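PDB 6HDY: 2-hydroxyisobutyryl-CoA synthetase from Aquincola tertiaricarbonis, which belongs to the ANL superfamily of AMP-binding enzymes, with a large N-terminal domain followed by a small C-terminal one. Local coordinates for residues F137-A142 and L330-Q335. Sequence-based numbering, arbitrary orientation.
Sequences FGIGRA and LERTSQ
Gly-138 and Gly-140 each turn a backbone N-H to a side chain of the loop 330-335, a worked example of how side chains of a loop can take up backbone N-H groups along the edge of a strand. Two hydrogen bonds do this. Gly-140 N gives a nearly straight one to Ser-334 OG (3.0 Å, 168° at the hydrogen). Gly-138 N reaches Gln-335 OE1 at 2.9 Å, more bent, with the donor standing well above the amide plane instead of on a lone pair. The glutamine runs extended beyond CG (chi2 -176°), which carries its amide up to the strand at Gly-138. Its other amide atom, NE2, is bonded to Ala-136 O and Phe-110 O, so both ends of the amide are engaged and its rotation is fixed.

A charged network backs the serine. Arg-332 NH2 points a weak bond at Ser-334 OG, which lies at the guanidinium edge and in its plane. Asp-143 OD2, in the first turn of helix 141-157, hydrogen-bonds to Ser-334 OG and forms a salt bridge with Arg-332 NE, while NH1 goes to Ser-282 O; the buried arginine charge is thus probably balanced by the aspartate.

Van der Waals contacts fill in the remainder. Ile-139 sets CG1 and CG2 against Arg-332 NH2, at 3.7 Å and 3.8 Å. Gln-335 OE1 also sits 3.2 Å from Phe-137 CA and near the plane of the phenyl ring at its edge, the ring and amide planes being 75° apart.

The arrangement joins the antiparallel hairpin 121-126/136-140, at the point where Gly-140 occupies the N-cap position of helix 141-157, to the connection between strands 322-329 and 340-347 of the five-stranded antiparallel sheet. It is buried packing within the large N-terminal domain of the ANL fold, with the side chain of Phe-137 about 7 Å from the bound (3S)-3-hydroxybutanoic acid.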
# COMPACT_ATOMS: atom_id res chain seq x y z
N PHE A 137 7.81 13.81 -2.89
CA PHE A 137 7.41 13.82 -4.28
C PHE A 137 5.95 14.31 -4.38
O PHE A 137 5.07 13.77 -3.73
CB PHE A 137 7.62 12.47 -4.97
CG PHE A 137 9.01 11.87 -4.85
CD1 PHE A 137 10.15 12.62 -5.14
CD2 PHE A 137 9.18 10.52 -4.54
CE1 PHE A 137 11.42 12.04 -5.07
CE2 PHE A 137 10.45 9.96 -4.42
CZ PHE A 137 11.57 10.72 -4.70
N GLY A 138 5.75 15.37 -5.14
CA GLY A 138 4.46 15.97 -5.45
C GLY A 138 4.23 15.73 -6.93
O GLY A 138 4.71 16.49 -7.77
N ILE A 139 3.53 14.65 -7.25
CA ILE A 139 3.26 14.23 -8.62
C ILE A 139 1.87 14.68 -9.10
O ILE A 139 0.87 14.40 -8.43
CB ILE A 139 3.50 12.72 -8.75
CG1 ILE A 139 4.85 12.35 -8.08
CG2 ILE A 139 3.46 12.29 -10.22
CD1 ILE A 139 4.89 11.06 -7.43
N GLY A 140 1.83 15.41 -10.22
CA GLY A 140 0.59 15.91 -10.78
C GLY A 140 -0.20 14.81 -11.45
O GLY A 140 0.36 13.77 -11.77
N ARG A 141 -1.50 15.05 -11.66
CA ARG A 141 -2.43 14.11 -12.29
C ARG A 141 -1.95 13.66 -13.66
O ARG A 141 -1.98 12.47 -13.97
CB ARG A 141 -3.81 14.77 -12.41
CG ARG A 141 -4.97 13.85 -12.04
CD ARG A 141 -6.27 14.60 -11.79
NE ARG A 141 -6.10 15.79 -10.95
CZ ARG A 141 -6.21 17.05 -11.38
NH1 ARG A 141 -6.48 17.29 -12.66
NH2 ARG A 141 -6.04 18.06 -10.55
N ALA A 142 -1.51 14.61 -14.48
CA ALA A 142 -1.02 14.35 -15.83
C ALA A 142 0.23 13.50 -15.81
O ALA A 142 0.31 12.56 -16.60
CB ALA A 142 -0.80 15.66 -16.59
N LEU A 330 11.35 13.29 -20.24
CA LEU A 330 10.87 13.90 -21.49
C LEU A 330 9.33 14.09 -21.51
O LEU A 330 8.80 14.76 -22.39
CB LEU A 330 11.34 13.09 -22.72
CG LEU A 330 12.84 12.84 -22.89
CD1 LEU A 330 13.11 12.04 -24.12
CD2 LEU A 330 13.61 14.14 -22.93
N GLU A 331 8.63 13.51 -20.52
CA GLU A 331 7.17 13.51 -20.45
C GLU A 331 6.63 13.81 -19.05
O GLU A 331 5.68 13.15 -18.60
CB GLU A 331 6.63 12.15 -20.97
CG GLU A 331 6.86 11.90 -22.45
CD GLU A 331 6.21 10.67 -23.05
OE1 GLU A 331 5.84 9.75 -22.28
OE2 GLU A 331 6.07 10.63 -24.29
N ARG A 332 7.22 14.80 -18.35
CA ARG A 332 6.77 15.20 -17.00
C ARG A 332 6.72 16.70 -16.81
O ARG A 332 7.67 17.41 -17.15
CB ARG A 332 7.62 14.52 -15.89
CG ARG A 332 7.22 13.07 -15.65
CD ARG A 332 7.69 12.53 -14.32
NE ARG A 332 7.17 13.25 -13.15
CZ ARG A 332 7.46 12.94 -11.89
NH1 ARG A 332 8.27 11.91 -11.63
NH2 ARG A 332 6.96 13.65 -10.89
N THR A 333 5.61 17.19 -16.25
CA THR A 333 5.41 18.61 -15.96
C THR A 333 5.61 18.92 -14.47
O THR A 333 5.87 20.07 -14.13
CB THR A 333 4.02 19.06 -16.45
OG1 THR A 333 3.03 18.20 -15.88
CG2 THR A 333 3.91 19.08 -17.98
N SER A 334 5.47 17.92 -13.58
CA SER A 334 5.60 18.10 -12.11
C SER A 334 6.95 17.52 -11.65
O SER A 334 7.27 16.39 -12.02
CB SER A 334 4.45 17.43 -11.36
OG SER A 334 4.63 16.02 -11.26
N GLN A 335 7.73 18.32 -10.88
CA GLN A 335 9.08 17.94 -10.42
C GLN A 335 9.93 17.34 -11.56
O GLN A 335 10.48 16.25 -11.39
CB GLN A 335 9.04 17.04 -9.17
CG GLN A 335 8.45 17.78 -7.95
CD GLN A 335 8.50 16.93 -6.69
OE1 GLN A 335 8.11 15.76 -6.70
NE2 GLN A 335 8.96 17.50 -5.58